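PDB 3LOT: uncharacterized protein, which probably cleaves beta-keto acids such as 3-keto-5-aminohexanoate as a zinc-dependent enzyme of the BKACE family, built on a TIM-barrel-like fold. Local coordinates for residues V35-V39 with E74-S79; C175-G179 with I205-I209; Q243-T248 with Q279-M283. One frame throughout, in Å; residues are numbered along the deposited sequence. Where two conformers were deposited one is given.

Contact 1: V35-V39 with E74-S79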
loop_
_atom_site.group_PDB
_atom_site.type_symbol
_atom_site.label_atom_id
_atom_site.label_comp_id
_atom_site.label_asym_id
_atom_site.label_seq_id
_atom_site.Cartn_x
_atom_site.Cartn_y
_atom_site.Cartn_z
ATOM N N VAL D 35 -2.879 9.227 -40.492
ATOM C CA VAL D 35 -3.894 10.271 -40.549
ATOM C C VAL D 35 -5.322 9.681 -40.485
ATOM O O VAL D 35 -6.130 10.094 -39.673
ATOM C CB VAL D 35 -3.751 11.122 -41.829
ATOM C CG1 VAL D 35 -4.955 12.086 -41.984
ATOM C CG2 VAL D 35 -2.461 11.869 -41.860
ATOM N N GLU D 36 -5.596 8.688 -41.320
ATOM C CA GLU D 36 -6.917 8.068 -41.393
ATOM C C GLU D 36 -7.274 7.358 -40.092
ATOM O O GLU D 36 -8.405 7.464 -39.616
ATOM C CB GLU D 36 -7.017 7.097 -42.576
ATOM C CG GLU D 36 -7.114 7.775 -43.894
ATOM C CD GLU D 36 -8.365 8.689 -43.972
ATOM O OE1 GLU D 36 -9.492 8.146 -43.709
ATOM O OE2 GLU D 36 -8.211 9.929 -44.299
ATOM N N GLU D 37 -6.304 6.676 -39.488
ATOM C CA GLU D 37 -6.546 6.011 -38.218
ATOM C C GLU D 37 -6.752 6.992 -37.086
ATOM O O GLU D 37 -7.542 6.710 -36.222
ATOM C CB GLU D 37 -5.385 5.108 -37.861
ATOM C CG GLU D 37 -5.389 3.846 -38.638
ATOM C CD GLU D 37 -6.373 2.829 -38.038
ATOM O OE1 GLU D 37 -6.001 2.111 -37.040
ATOM O OE2 GLU D 37 -7.502 2.775 -38.590
ATOM N N ALA D 38 -6.070 8.145 -37.094
ATOM C CA ALA D 38 -6.288 9.158 -36.071
ATOM C C ALA D 38 -7.738 9.711 -36.165
ATOM O O ALA D 38 -8.402 9.887 -35.144
ATOM C CB ALA D 38 -5.280 10.280 -36.208
ATOM N N VAL D 39 -8.186 10.006 -37.393
ATOM C CA VAL D 39 -9.517 10.605 -37.660
ATOM C C VAL D 39 -10.596 9.574 -37.283
ATOM O O VAL D 39 -11.595 9.880 -36.593
ATOM C CB VAL D 39 -9.630 11.134 -39.104
ATOM C CG1 VAL D 39 -11.030 11.686 -39.373
ATOM C CG2 VAL D 39 -8.569 12.226 -39.347
ATOM N N GLU D 74 -2.934 17.242 -41.976
ATOM C CA GLU D 74 -3.994 16.456 -42.591
ATOM C C GLU D 74 -5.020 15.988 -41.580
ATOM O O GLU D 74 -6.209 15.948 -41.902
ATOM C CB GLU D 74 -3.393 15.262 -43.356
ATOM C CG GLU D 74 -2.575 15.678 -44.595
ATOM C CD GLU D 74 -3.463 16.085 -45.766
ATOM O OE1 GLU D 74 -4.329 15.285 -46.150
ATOM O OE2 GLU D 74 -3.301 17.188 -46.302
ATOM N N ILE D 75 -4.593 15.611 -40.366
ATOM C CA ILE D 75 -5.577 15.265 -39.323
ATOM C C ILE D 75 -6.443 16.512 -39.034
ATOM O O ILE D 75 -7.709 16.456 -39.002
ATOM C CB ILE D 75 -4.937 14.760 -38.008
ATOM C CG1 ILE D 75 -4.209 13.426 -38.216
ATOM C CG2 ILE D 75 -6.039 14.542 -36.930
ATOM C CD1 ILE D 75 -3.222 13.073 -37.089
ATOM N N LYS D 76 -5.779 17.650 -38.861
ATOM C CA LYS D 76 -6.493 18.915 -38.507
ATOM C C LYS D 76 -7.528 19.348 -39.571
ATOM O O LYS D 76 -8.566 19.887 -39.226
ATOM C CB LYS D 76 -5.476 20.033 -38.226
ATOM C CG LYS D 76 -6.036 21.401 -37.865
ATOM C CD LYS D 76 -4.868 22.320 -37.570
ATOM C CE LYS D 76 -5.226 23.773 -37.534
ATOM N NZ LYS D 76 -5.642 24.184 -38.875
ATOM N N LYS D 77 -7.239 19.093 -40.848
ATOM C CA LYS D 77 -8.223 19.319 -41.904
ATOM C C LYS D 77 -9.525 18.564 -41.694
ATOM O O LYS D 77 -10.587 19.074 -42.022
ATOM C CB LYS D 77 -7.682 18.893 -43.263
ATOM C CG LYS D 77 -6.779 19.909 -43.890
ATOM C CD LYS D 77 -6.311 19.400 -45.252
ATOM C CE LYS D 77 -5.087 20.163 -45.698
ATOM N NZ LYS D 77 -4.614 19.644 -47.002
ATOM N N GLN D 78 -9.433 17.333 -41.204
ATOM C CA GLN D 78 -10.599 16.475 -41.049
ATOM C C GLN D 78 -11.218 16.495 -39.648
ATOM O O GLN D 78 -12.396 16.157 -39.491
ATOM C CB GLN D 78 -10.232 15.034 -41.383
ATOM C CG GLN D 78 -9.760 14.856 -42.810
ATOM C CD GLN D 78 -9.587 13.413 -43.118
ATOM O OE1 GLN D 78 -10.464 12.630 -42.848
ATOM N NE2 GLN D 78 -8.439 13.042 -43.659
ATOM N N SER D 79 -10.462 16.884 -38.625
ATOM C CA SER D 79 -10.948 16.680 -37.266
ATOM C C SER D 79 -10.485 17.755 -36.310
ATOM O O SER D 79 -9.405 18.319 -36.497
ATOM C CB SER D 79 -10.475 15.298 -36.782
ATOM O OG SER D 79 -10.821 15.107 -35.422
#
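The helical segments carrying V35 and I75 run in roughly the same direction, their axes 9.3 Å apart at closest approach and crossing at -37°, and the backbones come nearest at V35 and I75. Small and beta-branched side chains suit so close a pass. A38 offers just a methyl group, and CD1 of I75 reaches it at 3.6 Å from A38 CB. V35 lays both its methyls against the base of E74, with V35 CG1 3.8 Å from E74 CB, and CG1 also lies near the backbone nitrogen of I75. One turn on, V39 meets the aliphatic part of Q78 at about a right angle: V39 CG2 is 3.8 Å from Q78 CB, while V39 CG1 is 3.6 Å from Q78 OE1.

The polar link lies at the more exposed margin. E36 starts off away from the other helix, but its chain bends back at chi2 (-60°), bringing OE2 to Q78. The bond from Q78 NE2 to E36 OE2 is 3.2 Å long and nearly straight, and the oxygen lies in the plane of the Q78 amide. With an alanine here the carboxylate is gone, and the Q78 amide would probably lose the bond that fixes its rotation. E74, a turn earlier on the second helix, is salt-bridged to K77.

I75 also packs on I83 of strand 82-85 and on V81 before it, while E37 accepts a bond from the backbone of N276. Helices 31-43 and 65-78 are thus neighbours in the outer layer, separated along the chain by strands 48-54 and 61-62.

Contact 2: C175-G179 with I205-I209; sequences CYDIG and ILGGI
Y176, which directly follows strand 170-175, meets the opposing loop with both its ring and its carbonyl. The ring presents an edge to I205, whose CG1 lies near the ring plane, 3.8 Å from Y176 CD2. At the far end of the ring the hydroxyl has a weak hydrogen bond with N115. Y176 O accepts from I209 N at 2.7 Å, a short and almost straight bond (175°). The same oxygen is 3.4 Å from G208 CA, and a side chain at G208 would run into it, so glycine fits where the backbones come together. With I209 CG1 anti to the backbone N (chi1 -165°), CG2 is left between the backbone N and the carbonyl carbon, and it closes on Y176 O.

D177 comes next. Its OD1 accepts from I178 N at 3.0 Å, and CB of I209 packs alongside that oxygen. D177 OD2 accepts a hydrogen bond from a water that also donates to G207 O, 2.8 Å from the water, bridging the segments. G207 occupies the third position of a type II turn from I205 to G208, with a positive phi that glycine adopts easily. G179 N bonds D177 OD1 of the second subunit, and D177 OD2 in turn has a weak hydrogen bond with G179 N of that subunit; the two D177 carboxylates come close, OD1 to OD1.

I178 completes the walk as CG1 comes 4.3 Å from CD1 of I209, with I178 of the second subunit covering I209 too. Loops following parallel strands in this way form the active-site end of a TIM barrel; here the Y176 side chain lies about 6 Å from the zinc ion held by H50, H52 and E262.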
loop_
_atom_site.group_PDB
_atom_site.type_symbol
_atom_site.label_atom_id
_atom_site.label_comp_id
_atom_site.label_asym_id
_atom_site.label_seq_id
_atom_site.Cartn_x
_atom_site.Cartn_y
_atom_site.Cartn_z
ATOM N N CYS D 175 5.657 9.051 -17.192
ATOM C CA CYS D 175 6.344 8.402 -16.103
ATOM C C CYS D 175 6.232 6.882 -16.163
ATOM O O CYS D 175 5.138 6.345 -16.162
ATOM C CB CYS D 175 5.789 8.850 -14.761
ATOM S SG CYS D 175 5.971 10.664 -14.483
ATOM N N TYR D 176 7.389 6.226 -16.177
ATOM C CA TYR D 176 7.494 4.768 -16.327
ATOM C C TYR D 176 7.934 4.060 -15.043
ATOM O O TYR D 176 8.185 2.835 -15.057
ATOM C CB TYR D 176 8.505 4.389 -17.414
ATOM C CG TYR D 176 8.205 4.862 -18.813
ATOM C CD1 TYR D 176 8.429 6.183 -19.173
ATOM C CD2 TYR D 176 7.777 3.973 -19.787
ATOM C CE1 TYR D 176 8.198 6.634 -20.482
ATOM C CE2 TYR D 176 7.525 4.395 -21.082
ATOM C CZ TYR D 176 7.746 5.729 -21.430
ATOM O OH TYR D 176 7.478 6.153 -22.707
ATOM N N ASP D 177 8.089 4.823 -13.950
ATOM C CA ASP D 177 8.551 4.264 -12.678
ATOM C C ASP D 177 8.318 5.306 -11.560
ATOM O O ASP D 177 8.080 6.493 -11.822
ATOM C CB ASP D 177 10.053 3.954 -12.762
ATOM C CG ASP D 177 10.460 2.714 -12.006
ATOM O OD1 ASP D 177 9.790 2.270 -11.029
ATOM O OD2 ASP D 177 11.521 2.171 -12.403
ATOM N N ILE D 178 8.413 4.840 -10.328
ATOM C CA ILE D 178 8.238 5.680 -9.142
ATOM C C ILE D 178 9.284 6.789 -9.123
ATOM O O ILE D 178 8.971 7.939 -8.800
ATOM C CB ILE D 178 8.264 4.850 -7.866
ATOM C CG1 ILE D 178 7.165 3.760 -7.928
ATOM C CG2 ILE D 178 8.122 5.763 -6.603
ATOM C CD1 ILE D 178 5.774 4.319 -8.167
ATOM N N GLY D 179 10.535 6.460 -9.431
ATOM C CA GLY D 179 11.602 7.468 -9.440
ATOM C C GLY D 179 11.325 8.633 -10.368
ATOM O O GLY D 179 11.796 9.747 -10.165
ATOM N N ILE D 205 6.733 -1.702 -19.474
ATOM C CA ILE D 205 7.945 -1.636 -20.273
ATOM C C ILE D 205 9.071 -2.387 -19.546
ATOM O O ILE D 205 9.210 -2.296 -18.312
ATOM C CB ILE D 205 8.385 -0.181 -20.588
ATOM C CG1 ILE D 205 7.298 0.552 -21.375
ATOM C CG2 ILE D 205 9.717 -0.162 -21.358
ATOM C CD1 ILE D 205 6.866 -0.093 -22.636
ATOM N N LEU D 206 9.862 -3.144 -20.320
ATOM C CA LEU D 206 11.041 -3.803 -19.772
ATOM C C LEU D 206 12.047 -2.668 -19.592
ATOM O O LEU D 206 12.567 -2.133 -20.579
ATOM C CB LEU D 206 11.542 -4.926 -20.690
ATOM C CG LEU D 206 12.867 -5.653 -20.304
ATOM C CD1 LEU D 206 12.822 -6.182 -18.886
ATOM C CD2 LEU D 206 13.283 -6.744 -21.257
ATOM N N GLY D 207 12.332 -2.330 -18.326
ATOM C CA GLY D 207 13.111 -1.153 -17.976
ATOM C C GLY D 207 12.323 -0.210 -17.094
ATOM O O GLY D 207 12.884 0.718 -16.494
ATOM N N GLY D 208 11.015 -0.445 -17.016
ATOM C CA GLY D 208 10.123 0.317 -16.171
ATOM C C GLY D 208 9.313 -0.517 -15.232
ATOM O O GLY D 208 9.560 -1.720 -15.070
ATOM N N ILE D 209 8.350 0.138 -14.581
ATOM C CA ILE D 209 7.438 -0.550 -13.667
ATOM C C ILE D 209 6.468 -1.478 -14.414
ATOM O O ILE D 209 6.135 -1.225 -15.564
ATOM C CB ILE D 209 6.674 0.469 -12.806
ATOM C CG1 ILE D 209 6.027 -0.242 -11.642
ATOM C CG2 ILE D 209 5.625 1.278 -13.634
ATOM C CD1 ILE D 209 5.628 0.673 -10.438
HETATM O O HOH W 1 12.279 3.154 -15.225
#

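Contact 3: Q243-T248 with Q279-M283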
loop_
_atom_site.group_PDB
_atom_site.type_symbol
_atom_site.label_atom_id
_atom_site.label_comp_id
_atom_site.label_asym_id
_atom_site.label_seq_id
_atom_site.Cartn_x
_atom_site.Cartn_y
_atom_site.Cartn_z
ATOM N N GLN D 243 -3.800 -3.539 -21.438
ATOM C CA GLN D 243 -4.366 -2.292 -21.941
ATOM C C GLN D 243 -5.778 -2.057 -21.395
ATOM O O GLN D 243 -6.058 -0.994 -20.845
ATOM C CB GLN D 243 -4.379 -2.265 -23.474
ATOM C CG GLN D 243 -4.998 -0.988 -24.077
ATOM C CD GLN D 243 -4.850 -0.929 -25.592
ATOM O OE1 GLN D 243 -3.991 -0.216 -26.117
ATOM N NE2 GLN D 243 -5.610 -1.739 -26.274
HETATM N N MSE D 244 -6.659 -3.036 -21.550
HETATM C CA MSE D 244 -8.068 -2.821 -21.158
HETATM C C MSE D 244 -8.275 -2.947 -19.637
HETATM O O MSE D 244 -8.944 -2.100 -19.032
HETATM C CB MSE D 244 -9.008 -3.701 -21.970
HETATM C CG MSE D 244 -9.042 -3.410 -23.471
HETATM SE SE MSE D 244 -9.726 -1.651 -23.877
HETATM C CE MSE D 244 -9.148 -1.582 -25.770
ATOM N N PRO D 245 -7.705 -3.985 -18.991
ATOM C CA PRO D 245 -7.869 -4.139 -17.532
ATOM C C PRO D 245 -7.313 -2.939 -16.729
ATOM O O PRO D 245 -8.029 -2.331 -15.871
ATOM C CB PRO D 245 -7.071 -5.422 -17.214
ATOM C CG PRO D 245 -7.062 -6.161 -18.448
ATOM C CD PRO D 245 -6.984 -5.126 -19.566
ATOM N N LEU D 246 -6.085 -2.548 -17.035
ATOM C CA LEU D 246 -5.487 -1.436 -16.306
ATOM C C LEU D 246 -6.115 -0.101 -16.732
ATOM O O LEU D 246 -6.278 0.808 -15.921
ATOM C CB LEU D 246 -3.965 -1.427 -16.470
ATOM C CG LEU D 246 -3.269 -2.694 -16.022
ATOM C CD1 LEU D 246 -1.753 -2.496 -16.006
ATOM C CD2 LEU D 246 -3.764 -3.071 -14.631
ATOM N N GLY D 247 -6.492 0.023 -17.995
ATOM C CA GLY D 247 -7.217 1.217 -18.388
ATOM C C GLY D 247 -8.538 1.401 -17.646
ATOM O O GLY D 247 -8.884 2.507 -17.253
ATOM N N THR D 248 -9.279 0.303 -17.498
ATOM C CA THR D 248 -10.485 0.245 -16.657
ATOM C C THR D 248 -10.216 0.560 -15.158
ATOM O O THR D 248 -10.941 1.358 -14.565
ATOM C CB THR D 248 -11.250 -1.093 -16.832
ATOM O OG1 THR D 248 -11.463 -1.329 -18.233
ATOM C CG2 THR D 248 -12.604 -1.084 -16.100
ATOM N N GLN D 279 -10.320 -0.573 -30.550
ATOM C CA GLN D 279 -9.931 -0.444 -29.151
ATOM C C GLN D 279 -10.594 0.781 -28.518
ATOM O O GLN D 279 -11.032 0.734 -27.368
ATOM C CB GLN D 279 -8.406 -0.313 -29.055
ATOM C CG GLN D 279 -7.640 -1.598 -29.339
ATOM C CD GLN D 279 -6.118 -1.390 -29.369
ATOM O OE1 GLN D 279 -5.638 -0.257 -29.314
ATOM N NE2 GLN D 279 -5.370 -2.480 -29.427
ATOM N N VAL D 280 -10.653 1.887 -29.247
ATOM C CA VAL D 280 -11.371 3.067 -28.740
ATOM C C VAL D 280 -12.848 2.759 -28.466
ATOM O O VAL D 280 -13.349 3.089 -27.412
ATOM C CB VAL D 280 -11.245 4.276 -29.669
ATOM C CG1 VAL D 280 -12.132 5.436 -29.163
ATOM C CG2 VAL D 280 -9.792 4.679 -29.788
ATOM N N GLU D 281 -13.535 2.096 -29.410
ATOM C CA GLU D 281 -14.943 1.716 -29.216
ATOM C C GLU D 281 -15.136 0.857 -27.976
ATOM O O GLU D 281 -16.079 1.069 -27.229
ATOM C CB GLU D 281 -15.493 0.983 -30.435
ATOM C CG GLU D 281 -15.501 1.870 -31.635
ATOM C CD GLU D 281 -15.677 1.158 -32.985
ATOM O OE1 GLU D 281 -15.607 -0.087 -33.095
ATOM O OE2 GLU D 281 -15.925 1.896 -33.958
ATOM N N LYS D 282 -14.238 -0.098 -27.772
ATOM C CA LYS D 282 -14.270 -0.971 -26.569
ATOM C C LYS D 282 -14.124 -0.192 -25.260
ATOM O O LYS D 282 -14.900 -0.384 -24.308
ATOM C CB LYS D 282 -13.175 -2.019 -26.659
ATOM C CG LYS D 282 -13.124 -3.005 -25.484
ATOM C CD LYS D 282 -12.184 -4.144 -25.853
ATOM C CE LYS D 282 -12.290 -5.304 -24.912
ATOM N NZ LYS D 282 -13.557 -6.007 -25.168
HETATM N N MSE D 283 -13.151 0.709 -25.223
HETATM C CA MSE D 283 -12.873 1.412 -23.997
HETATM C C MSE D 283 -14.040 2.360 -23.724
HETATM O O MSE D 283 -14.438 2.510 -22.571
HETATM C CB MSE D 283 -11.542 2.160 -24.075
HETATM C CG MSE D 283 -11.119 2.816 -22.756
HETATM SE SE MSE D 283 -10.781 1.454 -21.353
HETATM C CE MSE D 283 -11.823 2.259 -20.156
#
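M244, a selenomethionine, reaches from helix 243-252 across to Q279, K282 and M283. Its CB points at the other helix and starts a chain that has a wide gap to span, as the axes of the two short segments come no nearer than 11.3 Å and cross at -39°. CG settles 4.0 Å from K282 CD, against the aliphatic part of the lysine. The chain then bends at chi2 (-64°), which lets the selenium touch K282 CG on one flank and stand 4.1 Å from the SE of M283. At the tip, CE lies 3.4 Å from Q279 O and 3.6 Å from Q279 CB. A long, flexible, unbranched residue suits this place, since it must fill the space between helices too distant for small side chains to meet.

M283 returns the gesture with its CE, which rests near G247 O and T248 OG1. A side chain at G247 would point toward M283, so the glycine leaves space for it. T248 OG1 is occupied by M244 O at 2.8 Å, and T248 N reaches that same carbonyl from the opposite face.

Beside the methionines, Q243 NE2 sits over the face of the Q279 amide, 3.2 Å from Q279 CD, with the two amide planes 84° apart. No hydrogen bond forms, because Q243 NE2 faces another donor in Q279 NE2 and meets OE1 at a poor angle; Q279 NE2 instead bonds the carbonyls of Y266 and S264, and K282 sends its NZ to E289 of the third subunit. Cohesion thus comes largely from dispersion between methionine side chains, here with selenium in place of sulfur, while directional bonds are spent on loops and subunit interface.

From the N terminus the three contacts follow one another in series, and none nests in or crosses another. Contact 1 closes first, joining helices 31-43 and 65-78 round the excursion through strand 48-54, which carries zinc ligands H50 and H52. Contact 2 closes a loop of 25 residues containing most of helix 178-189 and strand 197-203, joining the segments that follow two adjacent parallel strands. Contact 3 closes last, bringing helices 243-252 and 276-289 together round the region that supplies E262. Contacts 1 and 2 lie on opposite sides of the chain's centre, their centres 31 Å apart. Contact 3 comes within about 7 Å of contact 1 and about 8 Å of contact 2, nearest atoms, without touching either.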